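Ribonuclease J (Methanolobus psychrophilus R15, PDB 5HAB) probably degrades RNA as a metallo-beta-lactamase-fold exoribonuclease of the beta-CASP family, and is captured here in complex with RNA. Local coordinates at residues 24-29 and 41-47; 97-102 and 120-126; 131-135 and 149-153; 164-170 and 181-187; 191-197 and 222-228. The protein carries 1 engineered substitution. All coordinates share one frame; numbering follows the deposited sequence.

The five contacts build and cover the two facing sheets of a metallo-beta-lactamase sandwich. Interactions 1 and 2 lie in the seven-stranded sheet, interaction 3 packs a helix on its end strand 150-152, and interactions 4 and 5 form part of the six-stranded one. The layers meet where Ile44 CB of interaction 1 lies 3.6 Å from Ile184 CD1 of interaction 4, and Val101 CG1 of interaction 2 3.7 Å from Phe169 CE1. Interactions 4 and 5 join through backbone pairing of 181-187 with 191-197. Interaction 5, about 4 Å from the RNA between nearest atoms, holds Asp196, which packs on a phosphate and probably belongs to the metal-site region; the others stay about 8 to 13 Å away.

Interaction 1 of 5, residues 24-29 and 41-47; sequences TEIGII and MTAIRVN
Strands 24-29 and 41-46 run antiparallel (169°), with Gly27-Arg45 and Ile29-Ala43 as hydrogen-bonded pairs and Ile26-Val46 and Ile28-Ile44 as non-hydrogen-bonded ones. Arg45 dominates one face. Its chain leaves the backbone extended, then bends at chi3 (58°), which folds the guanidinium back over the bare backbone of Gly27, with Gly27 N 3.8 Å above its plane, toward the rim of the group. From there NH1 makes a short, bent salt bridge of 2.6 Å to Glu25 OE1, reaching it from above the carboxylate plane; the flat groups stand 77° apart, but the glutamate is poorly ordered and the detail uncertain. NH1 also donates to Asn47 O at 3.0 Å, within the guanidinium plane, while NE pairs with Glu464 on the next strand. Beyond Arg45 this face turns apolar, Ile29 CB lying 3.9 Å from Ala43 CB. At the strand end, Asn47 OD1 accepts from Glu25 N at 3.1 Å. On the other face Ile28 and Ile44 lie side by side, CD1 to CD1 at 3.6 Å, and Ile26, Ile28 and Ile44 all reach Val191 of the facing sheet. This is a beta hairpin whose Ile26, Ile28, Ile44 and Val46 face turns into the core of the metallo-beta-lactamase sandwich.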
# COMPACT_ATOMS: atom_id res chain seq x y z
N THR B 24 23.84 14.31 40.30
CA THR B 24 23.61 15.23 39.19
C THR B 24 22.16 15.18 38.71
O THR B 24 21.62 14.09 38.49
CB THR B 24 24.54 14.92 38.01
OG1 THR B 24 25.90 15.12 38.41
CG2 THR B 24 24.24 15.85 36.84
N GLU B 25 21.51 16.33 38.57
CA GLU B 25 20.17 16.32 37.99
C GLU B 25 20.27 16.60 36.49
O GLU B 25 20.78 17.64 36.06
CB GLU B 25 19.25 17.34 38.66
CG GLU B 25 17.81 17.25 38.14
CD GLU B 25 16.92 18.38 38.62
OE1 GLU B 25 17.31 19.56 38.47
OE2 GLU B 25 15.82 18.10 39.15
N ILE B 26 19.76 15.65 35.71
CA ILE B 26 19.74 15.69 34.25
C ILE B 26 18.33 15.96 33.74
O ILE B 26 17.38 15.34 34.18
CB ILE B 26 20.28 14.36 33.67
CG1 ILE B 26 21.69 14.06 34.17
CG2 ILE B 26 20.22 14.37 32.14
CD1 ILE B 26 22.75 14.97 33.57
N GLY B 27 18.19 16.90 32.81
CA GLY B 27 16.92 17.10 32.15
C GLY B 27 17.04 16.80 30.67
O GLY B 27 17.94 17.31 30.00
N ILE B 28 16.13 15.98 30.15
CA ILE B 28 16.07 15.73 28.72
C ILE B 28 14.80 16.41 28.25
O ILE B 28 13.70 15.93 28.51
CB ILE B 28 16.05 14.23 28.36
CG1 ILE B 28 17.18 13.46 29.05
CG2 ILE B 28 16.11 14.06 26.84
CD1 ILE B 28 18.56 13.86 28.61
N ILE B 29 14.95 17.54 27.57
CA ILE B 29 13.81 18.34 27.13
C ILE B 29 13.60 18.18 25.63
O ILE B 29 14.48 18.49 24.83
CB ILE B 29 13.99 19.82 27.51
CG1 ILE B 29 14.19 19.98 29.02
CG2 ILE B 29 12.78 20.62 27.06
CD1 ILE B 29 15.64 20.02 29.45
N MET B 41 14.85 19.89 17.75
CA MET B 41 15.53 20.63 18.79
C MET B 41 15.41 19.89 20.12
O MET B 41 14.30 19.55 20.56
CB MET B 41 14.98 22.05 18.93
CG MET B 41 15.69 22.87 20.00
SD MET B 41 15.08 24.55 20.22
CE MET B 41 15.39 25.29 18.65
N THR B 42 16.55 19.64 20.74
CA THR B 42 16.59 18.98 22.04
C THR B 42 17.34 19.87 23.03
O THR B 42 18.17 20.67 22.62
CB THR B 42 17.27 17.58 21.94
OG1 THR B 42 16.52 16.76 21.03
CG2 THR B 42 17.35 16.89 23.30
N ALA B 43 17.02 19.79 24.31
CA ALA B 43 17.77 20.54 25.31
C ALA B 43 18.22 19.61 26.43
O ALA B 43 17.41 18.90 27.01
CB ALA B 43 16.93 21.70 25.86
N ILE B 44 19.52 19.61 26.70
CA ILE B 44 20.09 18.80 27.76
C ILE B 44 20.44 19.70 28.94
O ILE B 44 21.32 20.54 28.84
CB ILE B 44 21.34 18.03 27.29
CG1 ILE B 44 21.05 17.22 26.02
CG2 ILE B 44 21.88 17.14 28.40
CD1 ILE B 44 19.95 16.20 26.18
N ARG B 45 19.76 19.51 30.06
CA ARG B 45 20.00 20.31 31.25
C ARG B 45 20.89 19.52 32.21
O ARG B 45 20.58 18.39 32.55
CB ARG B 45 18.68 20.68 31.93
CG ARG B 45 18.83 21.48 33.22
CD ARG B 45 17.47 21.90 33.79
NE ARG B 45 16.62 20.74 34.07
CZ ARG B 45 16.79 19.91 35.10
NH1 ARG B 45 17.78 20.10 35.96
NH2 ARG B 45 15.97 18.89 35.27
N VAL B 46 22.01 20.11 32.60
CA VAL B 46 22.81 19.56 33.68
C VAL B 46 22.73 20.53 34.86
O VAL B 46 23.31 21.63 34.82
CB VAL B 46 24.25 19.30 33.25
CG1 VAL B 46 24.96 18.44 34.29
CG2 VAL B 46 24.28 18.63 31.88
N ASN B 47 21.97 20.13 35.87
CA ASN B 47 21.68 20.97 37.03
C ASN B 47 20.97 22.26 36.60
O ASN B 47 19.75 22.28 36.47
CB ASN B 47 22.96 21.25 37.81
CG ASN B 47 23.57 19.98 38.38
OD1 ASN B 47 22.85 19.07 38.79
ND2 ASN B 47 24.89 19.90 38.38
O HOH W 1 26.27 17.92 39.20

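Interaction 2 of 5, residues 97-102 and 120-126; sequences VRAIVC and YAAPIIA
Tyr120 leads into strand 124-126 and brings its ring up to Val97, at the start of the partner segment. Its CB lies 4.2 Å from Ile100 CD1. With CG anti to the carbonyl carbon (chi1 -62°), the ring swings to Val97, whose CG2 sits 3.5 Å from Tyr120 CD1 and also touches CE1; the two side chains slant across each other. At the tip, OH leaves the pair and hydrogen-bonds to Asp87. Next along, Ala122 CB presses on the backbone between Arg98 and Ala99, 3.5 Å from Arg98 C, and also touches Val97 CG1. A water joins Arg98 NH1 to Ala121 O, although the arginine's NE makes its salt bridge with Asp49.

Beyond Pro123 the chains run as parallel strands, splayed by 37° and joined by three backbone bonds. Ile100 N donates to Pro123 O, Ile125 N to Ile100 O at 2.7 Å, and Cys102 N to Ile125 O. Ile125 reaches back along the sheet so that its CD1 rests 3.7 Å from Ala99 CB.

Strand 96-102 is hydrogen-bonded on its other edge to strand 49-53, and strand 124-126 to strand 150-152, placing both in the interior of this layer of the metallo-beta-lactamase sandwich. Val101 and Ile125 pack on Ile167 and Phe169 of strand 166-172 in the facing sheet. Cys102 and Ile124 turn to the other side, where Ile134 of helix 128-138 covers them.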
# COMPACT_ATOMS: atom_id res chain seq x y z
N VAL B 97 20.88 28.57 29.20
CA VAL B 97 21.51 27.99 28.02
C VAL B 97 22.95 28.47 27.90
O VAL B 97 23.21 29.67 27.80
CB VAL B 97 20.71 28.32 26.75
CG1 VAL B 97 21.42 27.78 25.52
CG2 VAL B 97 19.30 27.74 26.87
N ARG B 98 23.88 27.52 27.90
CA ARG B 98 25.30 27.84 27.86
C ARG B 98 25.93 27.59 26.50
O ARG B 98 26.99 28.15 26.20
CB ARG B 98 26.04 27.03 28.93
CG ARG B 98 25.60 27.31 30.36
CD ARG B 98 25.89 28.76 30.76
NE ARG B 98 25.36 29.09 32.09
CZ ARG B 98 25.26 30.33 32.57
NH1 ARG B 98 25.66 31.36 31.83
NH2 ARG B 98 24.77 30.54 33.78
N ALA B 99 25.30 26.76 25.68
CA ALA B 99 25.83 26.46 24.35
C ALA B 99 24.76 25.88 23.44
O ALA B 99 23.78 25.30 23.89
CB ALA B 99 27.01 25.50 24.45
N ILE B 100 24.97 26.04 22.14
CA ILE B 100 24.10 25.46 21.12
C ILE B 100 24.92 24.54 20.21
O ILE B 100 25.77 25.01 19.47
CB ILE B 100 23.40 26.55 20.31
CG1 ILE B 100 22.53 27.41 21.23
CG2 ILE B 100 22.59 25.95 19.19
CD1 ILE B 100 21.81 28.54 20.52
N VAL B 101 24.68 23.24 20.29
CA VAL B 101 25.41 22.31 19.43
C VAL B 101 24.61 22.00 18.17
O VAL B 101 23.40 21.77 18.23
CB VAL B 101 25.76 21.01 20.18
CG1 VAL B 101 26.45 20.02 19.23
CG2 VAL B 101 26.67 21.30 21.36
N CYS B 102 25.28 22.03 17.03
CA CYS B 102 24.70 21.58 15.77
C CYS B 102 25.49 20.38 15.26
O CYS B 102 26.65 20.51 14.89
CB CYS B 102 24.69 22.69 14.74
SG CYS B 102 23.54 24.01 15.11
N TYR B 120 19.42 33.45 22.47
CA TYR B 120 20.18 32.82 23.55
C TYR B 120 21.57 33.42 23.65
O TYR B 120 22.22 33.68 22.63
CB TYR B 120 20.26 31.30 23.34
CG TYR B 120 18.91 30.63 23.35
CD1 TYR B 120 18.31 30.22 24.54
CD2 TYR B 120 18.21 30.42 22.16
CE1 TYR B 120 17.07 29.62 24.54
CE2 TYR B 120 16.97 29.82 22.16
CZ TYR B 120 16.40 29.42 23.35
OH TYR B 120 15.17 28.82 23.33
N ALA B 121 22.02 33.65 24.88
CA ALA B 121 23.35 34.18 25.13
C ALA B 121 24.35 33.03 25.19
O ALA B 121 24.89 32.70 26.25
CB ALA B 121 23.38 34.98 26.42
N ALA B 122 24.58 32.40 24.04
CA ALA B 122 25.41 31.21 23.96
C ALA B 122 26.08 31.11 22.60
O ALA B 122 25.52 31.55 21.59
CB ALA B 122 24.57 29.96 24.25
N PRO B 123 27.30 30.55 22.56
CA PRO B 123 27.98 30.27 21.29
C PRO B 123 27.39 29.04 20.61
O PRO B 123 26.81 28.18 21.28
CB PRO B 123 29.42 30.01 21.73
CG PRO B 123 29.26 29.40 23.07
CD PRO B 123 28.08 30.08 23.72
N ILE B 124 27.57 28.94 19.30
CA ILE B 124 27.15 27.76 18.55
C ILE B 124 28.37 26.88 18.31
O ILE B 124 29.36 27.34 17.77
CB ILE B 124 26.50 28.16 17.22
CG1 ILE B 124 25.21 28.95 17.49
CG2 ILE B 124 26.21 26.92 16.39
CD1 ILE B 124 24.59 29.54 16.24
N ILE B 125 28.30 25.62 18.72
CA ILE B 125 29.45 24.73 18.58
C ILE B 125 29.16 23.72 17.48
O ILE B 125 28.10 23.09 17.46
CB ILE B 125 29.78 24.02 19.89
CG1 ILE B 125 29.91 25.02 21.03
CG2 ILE B 125 31.05 23.20 19.74
CD1 ILE B 125 29.93 24.38 22.41
N ALA B 126 30.10 23.57 16.55
CA ALA B 126 29.87 22.69 15.41
C ALA B 126 31.17 22.29 14.71
O ALA B 126 32.23 22.82 15.02
CB ALA B 126 28.92 23.35 14.42
O HOH W 2 25.54 31.94 28.94

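Interaction 3 of 5, residues 131-135 and 149-153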
# COMPACT_ATOMS: atom_id res chain seq x y z
N THR B 131 30.07 24.66 10.72
CA THR B 131 30.28 26.04 11.15
C THR B 131 30.28 26.96 9.94
O THR B 131 29.68 28.03 9.99
CB THR B 131 31.62 26.23 11.90
OG1 THR B 131 32.70 25.84 11.05
CG2 THR B 131 31.65 25.41 13.18
N ALA B 132 30.94 26.54 8.87
CA ALA B 132 30.97 27.33 7.65
C ALA B 132 29.56 27.55 7.11
O ALA B 132 29.21 28.67 6.72
CB ALA B 132 31.85 26.67 6.60
N LEU B 133 28.75 26.50 7.08
CA LEU B 133 27.39 26.62 6.55
C LEU B 133 26.51 27.53 7.42
O LEU B 133 25.69 28.30 6.91
CB LEU B 133 26.73 25.25 6.42
CG LEU B 133 27.34 24.33 5.38
CD1 LEU B 133 26.87 22.91 5.63
CD2 LEU B 133 27.00 24.79 3.97
N ILE B 134 26.69 27.41 8.74
CA ILE B 134 25.96 28.25 9.67
C ILE B 134 26.37 29.71 9.47
O ILE B 134 25.51 30.59 9.41
CB ILE B 134 26.16 27.81 11.13
CG1 ILE B 134 25.56 26.42 11.36
CG2 ILE B 134 25.50 28.81 12.07
CD1 ILE B 134 25.86 25.87 12.74
N LYS B 135 27.67 29.97 9.37
CA LYS B 135 28.12 31.34 9.12
C LYS B 135 27.56 31.91 7.83
O LYS B 135 27.02 33.02 7.82
CB LYS B 135 29.65 31.44 9.09
CG LYS B 135 30.34 31.22 10.40
CD LYS B 135 31.83 31.42 10.27
CE LYS B 135 32.55 31.02 11.54
NZ LYS B 135 34.03 31.11 11.40
N ASN B 149 28.69 33.74 18.43
CA ASN B 149 30.01 33.31 17.96
C ASN B 149 29.96 31.81 17.70
O ASN B 149 29.26 31.07 18.40
CB ASN B 149 31.13 33.67 18.95
CG ASN B 149 30.93 33.05 20.32
OD1 ASN B 149 29.89 33.23 20.95
ND2 ASN B 149 31.94 32.32 20.78
N ILE B 150 30.73 31.35 16.73
CA ILE B 150 30.71 29.94 16.39
C ILE B 150 32.07 29.32 16.65
O ILE B 150 33.10 29.78 16.15
CB ILE B 150 30.27 29.72 14.95
CG1 ILE B 150 28.92 30.39 14.71
CG2 ILE B 150 30.17 28.23 14.66
CD1 ILE B 150 28.51 30.44 13.27
N VAL B 151 32.05 28.26 17.44
CA VAL B 151 33.25 27.54 17.80
C VAL B 151 33.30 26.26 16.96
O VAL B 151 32.35 25.46 16.93
CB VAL B 151 33.27 27.23 19.30
CG1 VAL B 151 34.59 26.58 19.68
CG2 VAL B 151 33.02 28.50 20.10
N ALA B 152 34.42 26.10 16.27
CA ALA B 152 34.64 24.92 15.47
C ALA B 152 35.21 23.83 16.35
O ALA B 152 36.30 23.97 16.92
CB ALA B 152 35.58 25.23 14.31
N LEU B 153 34.47 22.73 16.45
CA LEU B 153 34.93 21.58 17.21
C LEU B 153 34.95 20.37 16.28
O LEU B 153 33.95 20.07 15.63
CB LEU B 153 34.03 21.34 18.42
CG LEU B 153 34.56 20.30 19.42
CD1 LEU B 153 35.88 20.77 20.00
CD2 LEU B 153 33.53 20.04 20.51
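Thr131 meets Ile150 where helix 128-138 packs along its sheet in the beta-alpha-beta unit formed by strand 124-126, this helix and strand 150-152. The helix runs back against the strand at 161°, with the two axes 9.3 Å apart, a separation bridged by side chains reaching from the helix to the strand, with no hydrogen bond between the segments. Thr131 divides its branches. At chi1 59° OG1 is tucked over the helix's own backbone, where it bonds to Pro128 O, and CG2 is left facing the strand. That methyl lies 3.5 Å from Ile150 CG2 and 3.8 Å from Ala152 CA, so one carbon spans two strand residues. Another side of the helix meets helix 293-304, in the beta-CASP region. One turn after Thr131, Ile134 comes round to the strand, its CG2 placed 3.6 Å from Ile150 CD1. Ile134 and Ile150 both rest on Ile124 of the neighbouring strand as well, making a small apolar cluster under the helix. Lys135 closes the segment: its chain is extended, and its hydrocarbon start slides past the isoleucine in the opposite direction. Ile150 CD1 thus touches both Ile134 and Lys135, and its approach to Lys135 CG, at 3.5 Å, is tighter than usual for two carbons.

Interaction 4 of 5, residues 164-170 and 181-187; sequences DITIEFI and FVAIHTP
A beta hairpin of strands 166-172 and 179-186 carries a His-carboxylate hydrogen bond on one of its faces, between His185 and Glu168. The two are not directly opposite: Glu168 pairs with Ala183, and His185 with Thr166, so the bond runs diagonally over the sheet. Glu168 can span this because its CG is anti to the backbone N (chi1 175°) and the chain stays extended beyond it. NE2 of His185 then donates to Glu168 OE1 at 2.5 Å, close to the ring plane and nearly in line with the C-O bond, with ring and carboxylate only 19° from coplanar. The other oxygen, OE2, forms a salt bridge to Arg213 of helix 211-220, which would probably help keep the carboxylate charged. Thr166 OG1 comes within 3.1 Å of His185 CB, oblique to the imidazole.

This helix covers one side of the six-stranded layer of the metallo-beta-lactamase sandwich; the hairpin's other face looks at the seven-stranded layer. There Ile167 CG2 meets Val182 CG2 at 3.8 Å, slanting across it. Val182 CG2 also lies at the edge of the Phe169 ring, 4.2 Å from CE1. Ile165 and Ile184 point the same way, CG2 to CG2 at 4.1 Å. Along the backbone, Glu168 and Ala183 exchange N-H and carbonyl bonds of 2.9 Å, Glu168 N to Ala183 O and Ala183 N to Glu168 O.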
# COMPACT_ATOMS: atom_id res chain seq x y z
N ASP B 164 31.67 21.53 35.36
CA ASP B 164 30.93 20.28 35.49
C ASP B 164 30.48 19.70 34.14
O ASP B 164 29.96 18.59 34.08
CB ASP B 164 29.71 20.49 36.37
CG ASP B 164 30.06 20.56 37.85
OD1 ASP B 164 31.16 20.10 38.22
OD2 ASP B 164 29.23 21.07 38.63
N ILE B 165 30.68 20.46 33.06
CA ILE B 165 30.14 20.07 31.77
C ILE B 165 31.21 20.14 30.69
O ILE B 165 31.81 21.20 30.48
CB ILE B 165 28.95 20.97 31.37
CG1 ILE B 165 27.80 20.82 32.37
CG2 ILE B 165 28.50 20.68 29.95
CD1 ILE B 165 26.65 21.74 32.08
N THR B 166 31.46 19.03 30.00
CA THR B 166 32.31 19.08 28.80
C THR B 166 31.58 18.47 27.61
O THR B 166 30.75 17.58 27.77
CB THR B 166 33.66 18.35 28.99
OG1 THR B 166 33.43 16.94 29.11
CG2 THR B 166 34.39 18.86 30.22
N ILE B 167 31.90 18.95 26.41
CA ILE B 167 31.27 18.44 25.20
C ILE B 167 32.28 17.74 24.30
O ILE B 167 33.27 18.34 23.87
CB ILE B 167 30.57 19.58 24.45
CG1 ILE B 167 29.34 20.06 25.23
CG2 ILE B 167 30.19 19.15 23.04
CD1 ILE B 167 28.67 21.27 24.61
N GLU B 168 32.01 16.48 23.99
CA GLU B 168 32.84 15.66 23.12
C GLU B 168 32.13 15.37 21.80
O GLU B 168 30.96 15.00 21.79
CB GLU B 168 33.22 14.36 23.82
CG GLU B 168 34.00 13.36 22.97
CD GLU B 168 34.31 12.08 23.71
OE1 GLU B 168 33.92 11.97 24.90
OE2 GLU B 168 34.96 11.18 23.13
N PHE B 169 32.83 15.54 20.68
CA PHE B 169 32.32 15.13 19.38
C PHE B 169 32.88 13.77 18.99
O PHE B 169 34.07 13.51 19.16
CB PHE B 169 32.66 16.16 18.30
CG PHE B 169 31.75 17.37 18.27
CD1 PHE B 169 30.76 17.53 19.22
CD2 PHE B 169 31.88 18.33 17.28
CE1 PHE B 169 29.92 18.63 19.19
CE2 PHE B 169 31.04 19.43 17.25
CZ PHE B 169 30.06 19.59 18.20
N ILE B 170 32.02 12.89 18.48
CA ILE B 170 32.45 11.59 17.97
C ILE B 170 32.03 11.50 16.51
O ILE B 170 30.88 11.77 16.20
CB ILE B 170 31.86 10.43 18.79
CG1 ILE B 170 32.21 10.60 20.26
CG2 ILE B 170 32.36 9.09 18.26
CD1 ILE B 170 31.26 9.89 21.17
N PHE B 181 28.13 12.35 16.64
CA PHE B 181 27.45 12.12 17.90
C PHE B 181 27.99 13.15 18.87
O PHE B 181 29.17 13.51 18.80
CB PHE B 181 27.73 10.72 18.48
CG PHE B 181 27.16 9.57 17.67
CD1 PHE B 181 26.37 9.79 16.57
CD2 PHE B 181 27.42 8.26 18.05
CE1 PHE B 181 25.86 8.73 15.85
CE2 PHE B 181 26.92 7.20 17.34
CZ PHE B 181 26.13 7.43 16.24
N VAL B 182 27.16 13.61 19.80
CA VAL B 182 27.69 14.50 20.83
C VAL B 182 27.50 13.87 22.21
O VAL B 182 26.42 13.40 22.55
CB VAL B 182 27.05 15.91 20.76
CG1 VAL B 182 25.55 15.84 20.65
CG2 VAL B 182 27.45 16.75 21.97
N ALA B 183 28.60 13.82 22.97
CA ALA B 183 28.57 13.33 24.34
C ALA B 183 28.77 14.48 25.32
O ALA B 183 29.77 15.19 25.28
CB ALA B 183 29.64 12.27 24.56
N ILE B 184 27.78 14.68 26.18
CA ILE B 184 27.84 15.68 27.23
C ILE B 184 28.31 15.01 28.52
O ILE B 184 27.56 14.26 29.15
CB ILE B 184 26.49 16.38 27.41
CG1 ILE B 184 26.11 17.09 26.11
CG2 ILE B 184 26.53 17.36 28.57
CD1 ILE B 184 24.75 17.72 26.14
N HIS B 185 29.55 15.27 28.91
CA HIS B 185 30.10 14.69 30.12
C HIS B 185 29.74 15.55 31.33
O HIS B 185 29.97 16.77 31.35
CB HIS B 185 31.62 14.54 30.01
CG HIS B 185 32.06 13.65 28.88
ND1 HIS B 185 32.15 12.28 29.01
CD2 HIS B 185 32.42 13.94 27.61
CE1 HIS B 185 32.56 11.77 27.86
NE2 HIS B 185 32.73 12.75 27.00
N THR B 186 29.17 14.87 32.32
CA THR B 186 28.73 15.44 33.58
C THR B 186 29.44 14.70 34.71
O THR B 186 29.95 13.60 34.49
CB THR B 186 27.20 15.32 33.78
OG1 THR B 186 26.89 14.00 34.24
CG2 THR B 186 26.46 15.60 32.48
N PRO B 187 29.45 15.28 35.93
CA PRO B 187 30.06 14.58 37.06
C PRO B 187 29.46 13.20 37.36
O PRO B 187 30.11 12.39 38.01
CB PRO B 187 29.82 15.53 38.24
CG PRO B 187 28.81 16.52 37.77
CD PRO B 187 29.02 16.64 36.30

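Interaction 5 of 5, residues 191-197 and 222-228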
# COMPACT_ATOMS: atom_id res chain seq x y z
N VAL B 191 25.81 12.03 28.69
CA VAL B 191 24.57 12.00 27.94
C VAL B 191 24.91 12.01 26.46
O VAL B 191 25.54 12.93 25.97
CB VAL B 191 23.66 13.18 28.29
CG1 VAL B 191 22.43 13.19 27.39
CG2 VAL B 191 23.24 13.11 29.76
N VAL B 192 24.50 10.97 25.74
CA VAL B 192 24.87 10.84 24.34
C VAL B 192 23.68 11.13 23.44
O VAL B 192 22.56 10.70 23.70
CB VAL B 192 25.45 9.44 24.04
CG1 VAL B 192 25.81 9.32 22.58
CG2 VAL B 192 26.68 9.20 24.90
N TYR B 193 23.95 11.91 22.40
CA TYR B 193 22.98 12.30 21.41
C TYR B 193 23.47 11.80 20.06
O TYR B 193 24.55 12.18 19.59
CB TYR B 193 22.80 13.82 21.43
CG TYR B 193 21.88 14.44 20.40
CD1 TYR B 193 22.30 14.66 19.10
CD2 TYR B 193 20.60 14.86 20.75
CE1 TYR B 193 21.47 15.26 18.16
CE2 TYR B 193 19.76 15.46 19.83
CZ TYR B 193 20.20 15.66 18.53
OH TYR B 193 19.38 16.25 17.60
N ALA B 194 22.67 10.93 19.45
CA ALA B 194 23.03 10.26 18.20
C ALA B 194 21.84 10.29 17.24
O ALA B 194 21.11 9.31 17.11
CB ALA B 194 23.46 8.84 18.46
N CYS B 195 21.68 11.42 16.57
CA CYS B 195 20.54 11.63 15.69
C CYS B 195 21.01 12.04 14.29
O CYS B 195 22.04 12.72 14.15
CB CYS B 195 19.61 12.69 16.28
SG CYS B 195 18.97 12.29 17.92
N ASP B 196 20.26 11.64 13.27
CA ASP B 196 20.67 11.79 11.87
C ASP B 196 22.02 11.12 11.64
O ASP B 196 23.00 11.77 11.29
CB ASP B 196 20.73 13.25 11.46
CG ASP B 196 19.40 13.78 10.99
OD1 ASP B 196 18.38 13.08 11.16
OD2 ASP B 196 19.37 14.89 10.43
N PHE B 197 22.05 9.80 11.82
CA PHE B 197 23.28 9.06 11.66
C PHE B 197 23.07 7.71 11.03
O PHE B 197 21.95 7.21 10.92
CB PHE B 197 23.96 8.86 13.00
CG PHE B 197 23.45 7.67 13.75
CD1 PHE B 197 22.29 7.75 14.50
CD2 PHE B 197 24.13 6.45 13.71
CE1 PHE B 197 21.81 6.66 15.18
CE2 PHE B 197 23.65 5.36 14.40
CZ PHE B 197 22.49 5.46 15.13
N VAL B 222 27.08 5.70 30.50
CA VAL B 222 26.16 6.56 29.78
C VAL B 222 24.84 6.61 30.52
O VAL B 222 24.17 5.59 30.70
CB VAL B 222 25.97 6.10 28.32
CG1 VAL B 222 24.96 6.98 27.61
CG2 VAL B 222 27.29 6.12 27.58
N ILE B 223 24.47 7.80 30.98
CA ILE B 223 23.23 8.04 31.70
C ILE B 223 22.02 7.89 30.78
O ILE B 223 21.03 7.26 31.13
CB ILE B 223 23.23 9.44 32.35
CG1 ILE B 223 24.42 9.59 33.31
CG2 ILE B 223 21.91 9.70 33.06
CD1 ILE B 223 24.59 11.00 33.85
N ALA B 224 22.12 8.49 29.60
CA ALA B 224 20.99 8.55 28.69
C ALA B 224 21.45 8.64 27.25
O ALA B 224 22.45 9.28 26.93
CB ALA B 224 20.09 9.74 29.03
N LEU B 225 20.73 7.94 26.38
CA LEU B 225 20.96 8.03 24.95
C LEU B 225 19.72 8.64 24.30
O LEU B 225 18.60 8.16 24.50
CB LEU B 225 21.25 6.64 24.36
CG LEU B 225 21.23 6.52 22.83
CD1 LEU B 225 22.30 7.40 22.20
CD2 LEU B 225 21.41 5.08 22.39
N ILE B 226 19.94 9.72 23.57
CA ILE B 226 18.91 10.28 22.70
C ILE B 226 19.30 9.87 21.30
O ILE B 226 20.37 10.23 20.83
CB ILE B 226 18.79 11.81 22.83
CG1 ILE B 226 18.35 12.21 24.24
CG2 ILE B 226 17.85 12.37 21.76
CD1 ILE B 226 19.50 12.56 25.16
N THR B 227 18.44 9.10 20.64
CA THR B 227 18.80 8.59 19.32
C THR B 227 17.56 8.61 18.43
O THR B 227 16.43 8.56 18.91
CB THR B 227 19.42 7.18 19.40
OG1 THR B 227 19.95 6.81 18.13
CG2 THR B 227 18.39 6.14 19.84
N GLU B 228 17.79 8.73 17.12
CA GLU B 228 16.71 8.81 16.15
C GLU B 228 15.93 7.50 16.06
O GLU B 228 16.48 6.42 16.29
CB GLU B 228 17.27 9.17 14.77
CG GLU B 228 18.18 8.10 14.18
CD GLU B 228 18.36 8.24 12.69
OE1 GLU B 228 18.93 9.25 12.25
OE2 GLU B 228 17.93 7.33 11.94
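Two torsions direct side chains of strand 224-228 at the end of strand 191-194: Thr227 holds OG1 anti to its own N (chi1 -170°), directed at Ala194, and Glu228 sets CG between its N and carbonyl carbon (chi1 65°) before running out extended toward Asp196 and Phe197. The strands are parallel neighbours in the beta-alpha-beta unit completed by helix 211-220. Ala194 O takes two bonds, a 2.9 Å one from Thr227 OG1, lying in the carbonyl plane, and a weak one of 3.4 Å from Glu228 N. Glu228 OE1 in turn accepts Phe197 N at 3.2 Å, from above the carboxylate plane, and is also bonded to His410. This probably helps hold the loop after strand 191-194, where Asp196 adopts a left-handed backbone conformation.

Asp196 packs on an RNA phosphate and its OD2 bonds to His104, close to Asp108; this fits the aspartate that, in metallo-beta-lactamase-fold enzymes, usually belongs to the metal site. Its OD1 lies 4.0 Å from Glu228 OE1, the two carboxylates turned steeply against each other. The Phe197 ring slants across Thr227 and Glu228, with CE1 3.5 Å from Thr227 OG1.

Further back the backbones pair through the N-H groups of Val192 and Ala194 and through Val192 O, and the side chains are apolar. Ile226 spreads its branches over three residues: CD1 is 3.7 Å from Val191 CG1, CG2 is 3.8 Å from Tyr193 CD2, and CG2 also touches Cys195 SG, the sulfur that itself sits over one face of the Tyr193 ring, toward its rim.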